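Local structure of prolyl oligopeptidase (Novosphingobium capsulatum, 1YR2) at residues Val57-Arg62 with Met604-Gln609; Ser636-Val641 with Ser666-Ala671. The protein probably hydrolyses oligopeptides on the carboxyl side of proline, and less readily of alanine, as a serine peptidase of the S9A family. All blocks are in the same frame, centred on the assembly; numbering follows the deposited sequence.

Contact 1: Val57-Arg62 with Met604-Gln609; sequences VSDPWR and MLRFDQ
Arg62 and Arg606 lay their guanidinium groups flat on one another, planes 8° apart and centres 3.6 Å apart, although the two side chains cross at about a right angle. NH1 of Arg606 sits over the middle of the Arg62 group, 3.4 Å from Arg62 CZ, and NE of Arg62 lies in turn over the centre of the Arg606 group. Two like charges can probably stack in this way because acids surround them. Asp59 OD2 takes both Arg62 NE, at 2.9 Å, and Arg62 NH2, at 3.1 Å, a side-on grip by two nitrogens on a single oxygen that lies in the guanidinium plane. The bend of the Arg62 chain at chi3 (-71°) turns NE back toward this carboxylate, three residues earlier in the type I turn Asp59-Arg62. The other oxygen, OD1, takes a hydrogen bond from Tyr638 OH and a salt bridge from Lys668 NZ. To Arg606, OD2 is only a long salt bridge, OD2 to NE 4.0 Å, well out of the guanidinium plane; Arg606 NE has Glu65 as its stronger partner, and Arg62 NH1 is paired with Glu50. The whole forms a salt-bridge network joining the N-terminal part of the chain, just after strand 55-58, to the loop that follows strand 594-598 of the alpha/beta-hydrolase domain, 542 residues further on. A leucine in place of Arg62 would probably leave Asp59 OD2 without its paired donors and Arg606 without the flat group that covers one face of its guanidinium. The other face of Arg606 has Gln609 CG above its centre. Beside the charges, Val57 and Leu605 meet tip to tip, CG1 of Val57 4.0 Å from CD1 of Leu605, and Trp629 of helix 626-633 packs against both.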
loop_
_atom_site.group_PDB
_atom_site.type_symbol
_atom_site.label_atom_id
_atom_site.label_comp_id
_atom_site.label_asym_id
_atom_site.label_seq_id
_atom_site.Cartn_x
_atom_site.Cartn_y
_atom_site.Cartn_z
ATOM N N VAL A 57 38.999 10.258 0.509
ATOM C CA VAL A 57 37.596 10.657 0.617
ATOM C C VAL A 57 37.489 11.884 1.483
ATOM O O VAL A 57 37.829 11.836 2.655
ATOM C CB VAL A 57 36.764 9.601 1.308
ATOM C CG1 VAL A 57 35.278 10.050 1.421
ATOM C CG2 VAL A 57 36.875 8.326 0.576
ATOM N N SER A 58 37.010 12.981 0.908
ATOM C CA SER A 58 36.757 14.189 1.646
ATOM C C SER A 58 35.345 14.208 2.231
ATOM O O SER A 58 34.357 13.843 1.553
ATOM C CB SER A 58 36.963 15.380 0.716
ATOM O OG SER A 58 36.722 16.601 1.411
ATOM N N ASP A 59 35.234 14.682 3.478
ATOM C CA ASP A 59 33.952 14.752 4.183
ATOM C C ASP A 59 33.959 15.974 5.076
ATOM O O ASP A 59 34.063 15.877 6.294
ATOM C CB ASP A 59 33.739 13.443 4.961
ATOM C CG ASP A 59 32.333 13.268 5.494
ATOM O OD1 ASP A 59 31.501 14.191 5.371
ATOM O OD2 ASP A 59 31.979 12.183 6.033
ATOM N N PRO A 60 33.896 17.145 4.469
ATOM C CA PRO A 60 34.018 18.404 5.211
ATOM C C PRO A 60 32.833 18.800 6.076
ATOM O O PRO A 60 32.965 19.767 6.853
ATOM C CB PRO A 60 34.227 19.454 4.124
ATOM C CG PRO A 60 33.966 18.787 2.830
ATOM C CD PRO A 60 33.774 17.347 3.016
ATOM N N TRP A 61 31.718 18.105 5.925
ATOM C CA TRP A 61 30.482 18.442 6.645
ATOM C C TRP A 61 30.059 17.327 7.598
ATOM O O TRP A 61 28.900 17.227 8.001
ATOM C CB TRP A 61 29.376 18.828 5.667
ATOM C CG TRP A 61 29.711 20.098 4.901
ATOM C CD1 TRP A 61 29.711 21.360 5.385
ATOM C CD2 TRP A 61 30.137 20.188 3.536
ATOM N NE1 TRP A 61 30.075 22.250 4.396
ATOM C CE2 TRP A 61 30.355 21.546 3.252
ATOM C CE3 TRP A 61 30.383 19.252 2.541
ATOM C CZ2 TRP A 61 30.789 21.996 1.999
ATOM C CZ3 TRP A 61 30.771 19.682 1.311
ATOM C CH2 TRP A 61 30.989 21.067 1.045
ATOM N N ARG A 62 31.020 16.521 8.032
ATOM C CA ARG A 62 30.699 15.474 8.980
ATOM C C ARG A 62 30.048 16.032 10.252
ATOM O O ARG A 62 29.251 15.355 10.886
ATOM C CB ARG A 62 31.917 14.661 9.366
ATOM C CG ARG A 62 31.501 13.355 10.029
ATOM C CD ARG A 62 32.569 12.304 10.104
ATOM N NE ARG A 62 32.860 11.746 8.800
ATOM C CZ ARG A 62 33.851 10.920 8.610
ATOM N NH1 ARG A 62 34.623 10.533 9.640
ATOM N NH2 ARG A 62 34.110 10.463 7.392
ATOM N N MET A 604 26.325 7.224 1.155
ATOM C CA MET A 604 26.274 5.773 1.000
ATOM C C MET A 604 27.539 5.103 1.488
ATOM O O MET A 604 27.636 3.872 1.465
ATOM C CB MET A 604 26.057 5.451 -0.477
ATOM C CG MET A 604 24.687 5.842 -0.991
ATOM S SD MET A 604 23.323 5.040 -0.118
ATOM C CE MET A 604 23.652 3.330 -0.380
ATOM N N LEU A 605 28.515 5.891 1.926
ATOM C CA LEU A 605 29.705 5.345 2.547
ATOM C C LEU A 605 29.546 5.208 4.054
ATOM O O LEU A 605 30.294 4.440 4.663
ATOM C CB LEU A 605 30.950 6.190 2.226
ATOM C CG LEU A 605 31.233 6.421 0.755
ATOM C CD1 LEU A 605 32.594 7.179 0.628
ATOM C CD2 LEU A 605 31.243 5.134 0.026
ATOM N N ARG A 606 28.594 5.963 4.632
ATOM C CA ARG A 606 28.410 6.009 6.072
ATOM C C ARG A 606 26.988 5.637 6.542
ATOM O O ARG A 606 26.654 5.824 7.714
ATOM C CB ARG A 606 28.785 7.411 6.578
ATOM C CG ARG A 606 30.266 7.702 6.505
ATOM C CD ARG A 606 30.627 9.112 6.918
ATOM N NE ARG A 606 30.275 9.393 8.316
ATOM C CZ ARG A 606 30.928 8.924 9.363
ATOM N NH1 ARG A 606 31.971 8.126 9.235
ATOM N NH2 ARG A 606 30.537 9.253 10.569
ATOM N N PHE A 607 26.160 5.102 5.664
ATOM C CA PHE A 607 24.734 4.858 5.988
ATOM C C PHE A 607 24.563 3.867 7.141
ATOM O O PHE A 607 23.654 4.003 7.972
ATOM C CB PHE A 607 23.963 4.353 4.767
ATOM C CG PHE A 607 24.315 2.957 4.376
ATOM C CD1 PHE A 607 23.688 1.894 4.981
ATOM C CD2 PHE A 607 25.256 2.695 3.400
ATOM C CE1 PHE A 607 24.002 0.610 4.652
ATOM C CE2 PHE A 607 25.570 1.417 3.080
ATOM C CZ PHE A 607 24.956 0.364 3.740
ATOM N N ASP A 608 25.491 2.940 7.240
ATOM C CA ASP A 608 25.445 1.933 8.290
ATOM C C ASP A 608 26.000 2.369 9.657
ATOM O O ASP A 608 26.025 1.564 10.585
ATOM C CB ASP A 608 26.105 0.659 7.815
ATOM C CG ASP A 608 27.612 0.769 7.718
ATOM O OD1 ASP A 608 28.169 1.879 7.467
ATOM O OD2 ASP A 608 28.308 -0.250 7.820
ATOM N N GLN A 609 26.417 3.628 9.778
ATOM C CA GLN A 609 26.910 4.187 11.033
ATOM C C GLN A 609 25.786 4.746 11.872
ATOM O O GLN A 609 26.028 5.212 12.970
ATOM C CB GLN A 609 27.883 5.350 10.790
ATOM C CG GLN A 609 28.978 5.083 9.748
ATOM C CD GLN A 609 30.257 4.539 10.322
ATOM O OE1 GLN A 609 30.353 4.297 11.512
ATOM N NE2 GLN A 609 31.258 4.361 9.469
#

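Contact 2: Ser636-Val641 with Ser666-Ala671. Unlike the reference sequence in segment 666-671: Phe667 (reference Leu).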
loop_
_atom_site.group_PDB
_atom_site.type_symbol
_atom_site.label_atom_id
_atom_site.label_comp_id
_atom_site.label_asym_id
_atom_site.label_seq_id
_atom_site.Cartn_x
_atom_site.Cartn_y
_atom_site.Cartn_z
ATOM N N SER A 636 27.320 7.216 -4.484
ATOM C CA SER A 636 26.962 7.949 -3.262
ATOM C C SER A 636 26.692 9.410 -3.600
ATOM O O SER A 636 27.623 10.097 -3.990
ATOM C CB SER A 636 28.123 7.875 -2.287
ATOM O OG SER A 636 27.879 8.628 -1.114
ATOM N N PRO A 637 25.439 9.883 -3.539
ATOM C CA PRO A 637 25.134 11.256 -4.001
ATOM C C PRO A 637 26.036 12.357 -3.376
ATOM O O PRO A 637 26.467 13.235 -4.103
ATOM C CB PRO A 637 23.666 11.440 -3.657
ATOM C CG PRO A 637 23.143 10.056 -3.659
ATOM C CD PRO A 637 24.246 9.141 -3.130
ATOM N N TYR A 638 26.362 12.253 -2.102
ATOM C CA TYR A 638 27.151 13.284 -1.412
ATOM C C TYR A 638 28.561 13.377 -1.971
ATOM O O TYR A 638 29.130 14.464 -1.994
ATOM C CB TYR A 638 27.160 12.959 0.093
ATOM C CG TYR A 638 28.083 13.766 0.987
ATOM C CD1 TYR A 638 27.918 15.135 1.161
ATOM C CD2 TYR A 638 29.107 13.142 1.689
ATOM C CE1 TYR A 638 28.778 15.881 2.020
ATOM C CE2 TYR A 638 29.969 13.864 2.560
ATOM C CZ TYR A 638 29.787 15.225 2.722
ATOM O OH TYR A 638 30.618 15.907 3.589
ATOM N N HIS A 639 29.102 12.264 -2.448
ATOM C CA HIS A 639 30.496 12.190 -2.900
ATOM C C HIS A 639 30.625 12.397 -4.397
ATOM O O HIS A 639 31.733 12.379 -4.913
ATOM C CB HIS A 639 31.136 10.830 -2.523
ATOM C CG HIS A 639 31.179 10.593 -1.059
ATOM N ND1 HIS A 639 30.183 9.910 -0.405
ATOM C CD2 HIS A 639 32.062 10.989 -0.112
ATOM C CE1 HIS A 639 30.456 9.889 0.892
ATOM N NE2 HIS A 639 31.584 10.549 1.094
ATOM N N ASN A 640 29.498 12.546 -5.112
ATOM C CA ASN A 640 29.522 12.653 -6.575
ATOM C C ASN A 640 28.935 13.922 -7.169
ATOM O O ASN A 640 28.558 13.958 -8.330
ATOM C CB ASN A 640 28.851 11.445 -7.223
ATOM C CG ASN A 640 29.700 10.196 -7.108
ATOM O OD1 ASN A 640 30.678 10.068 -7.818
ATOM N ND2 ASN A 640 29.386 9.319 -6.146
ATOM N N VAL A 641 28.831 14.965 -6.369
ATOM C CA VAL A 641 28.441 16.269 -6.919
ATOM C C VAL A 641 29.561 16.780 -7.865
ATOM O O VAL A 641 30.737 16.766 -7.506
ATOM C CB VAL A 641 28.145 17.271 -5.771
ATOM C CG1 VAL A 641 27.694 18.627 -6.294
ATOM C CG2 VAL A 641 27.091 16.753 -4.883
ATOM N N SER A 666 20.754 14.378 4.393
ATOM C CA SER A 666 20.204 15.513 3.650
ATOM C C SER A 666 20.953 16.823 3.933
ATOM O O SER A 666 21.152 17.639 3.068
ATOM C CB SER A 666 18.728 15.676 3.956
ATOM O OG SER A 666 17.938 14.698 3.328
ATOM N N PHE A 667 21.347 17.027 5.181
ATOM C CA PHE A 667 22.032 18.225 5.554
ATOM C C PHE A 667 23.364 18.282 4.818
ATOM O O PHE A 667 23.701 19.327 4.253
ATOM C CB PHE A 667 22.295 18.264 7.064
ATOM C CG PHE A 667 21.059 18.372 7.952
ATOM C CD1 PHE A 667 19.768 18.565 7.454
ATOM C CD2 PHE A 667 21.237 18.260 9.347
ATOM C CE1 PHE A 667 18.706 18.616 8.285
ATOM C CE2 PHE A 667 20.162 18.333 10.210
ATOM C CZ PHE A 667 18.902 18.543 9.699
ATOM N N LYS A 668 24.164 17.210 4.833
ATOM C CA LYS A 668 25.519 17.246 4.211
ATOM C C LYS A 668 25.411 17.364 2.702
ATOM O O LYS A 668 26.205 18.058 2.067
ATOM C CB LYS A 668 26.317 15.972 4.546
ATOM C CG LYS A 668 26.712 15.909 6.037
ATOM C CD LYS A 668 27.903 14.979 6.262
ATOM C CE LYS A 668 27.723 13.651 5.586
ATOM N NZ LYS A 668 28.767 12.693 6.004
ATOM N N TYR A 669 24.412 16.689 2.127
ATOM C CA TYR A 669 24.156 16.735 0.687
ATOM C C TYR A 669 23.813 18.147 0.243
ATOM O O TYR A 669 24.346 18.617 -0.740
ATOM C CB TYR A 669 23.015 15.766 0.325
ATOM C CG TYR A 669 22.566 15.837 -1.073
ATOM C CD1 TYR A 669 23.339 15.293 -2.100
ATOM C CD2 TYR A 669 21.308 16.317 -1.391
ATOM C CE1 TYR A 669 22.906 15.337 -3.442
ATOM C CE2 TYR A 669 20.868 16.357 -2.718
ATOM C CZ TYR A 669 21.658 15.837 -3.732
ATOM O OH TYR A 669 21.189 15.885 -5.028
ATOM N N THR A 670 22.981 18.834 1.012
ATOM C CA THR A 670 22.639 20.238 0.733
ATOM C C THR A 670 23.855 21.177 0.831
ATOM O O THR A 670 24.056 22.087 0.015
ATOM C CB THR A 670 21.546 20.692 1.744
ATOM O OG1 THR A 670 20.360 19.903 1.540
ATOM C CG2 THR A 670 21.141 22.146 1.463
ATOM N N ALA A 671 24.661 20.996 1.866
ATOM C CA ALA A 671 25.889 21.778 2.013
ATOM C C ALA A 671 26.786 21.598 0.804
ATOM O O ALA A 671 27.329 22.574 0.307
ATOM C CB ALA A 671 26.629 21.444 3.322
#
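Tyr638 lays one face of its ring over the side chain of Lys668, whose CE stands 4.0 Å from the Tyr638 ring centroid and 21° off the normal, a CH-pi contact displaced toward the rim. Nearer the lysine backbone, CE1 of Tyr638 also meets CB of Lys668 at 3.5 Å and its carbonyl O at 3.4 Å. With CG anti to the backbone N (chi1 171°), the Tyr638 ring is brought across the lysine chain at a slant, and the chi3 bend of Lys668 (-49°) sets CE over its face. The ammonium group beyond is buried among acids, forming salt bridges with Glu65, Asp59 and Asp603; Asp59 is also the partner of Tyr638 OH. Alongside, CB of Pro637 rests 4.0 Å from CE1 of Tyr669, an apolar contact made by the next residue of the helix. Within 636-641, Ser636 O accepts the backbone N of His639 and, on the opposite face of its plane, Asn640 ND2 at 2.9 Å; Arg633 O is a second acceptor for Asn640 ND2. The 3-10 turn thus packs on helix 664-675, the crossover helix of the beta-alpha-beta unit joining strands 649-654 and 683-687 of the alpha/beta-hydrolase sheet.

How the contacts relate
Both contacts are buried and lie about 9 Å apart, centre to centre, on the same side of the chain's centre. Contact 1 spans much the greater sequence distance, tying the N-terminal segment to the hydrolase domain, and rests mainly on charge, with two partly exposed arginines burying the most surface. Contact 2 joins two pieces of the hydrolase domain itself, only 25 residues apart, through aromatic and aliphatic packing between buried residues. They touch directly: Asp59 OD1 is 2.6 Å from Tyr638 OH, and Met604 N probably donates a hydrogen bond to Ser636 OG. Asp59 thus serves both, one oxygen toward Arg62, the other toward Tyr638 and Lys668.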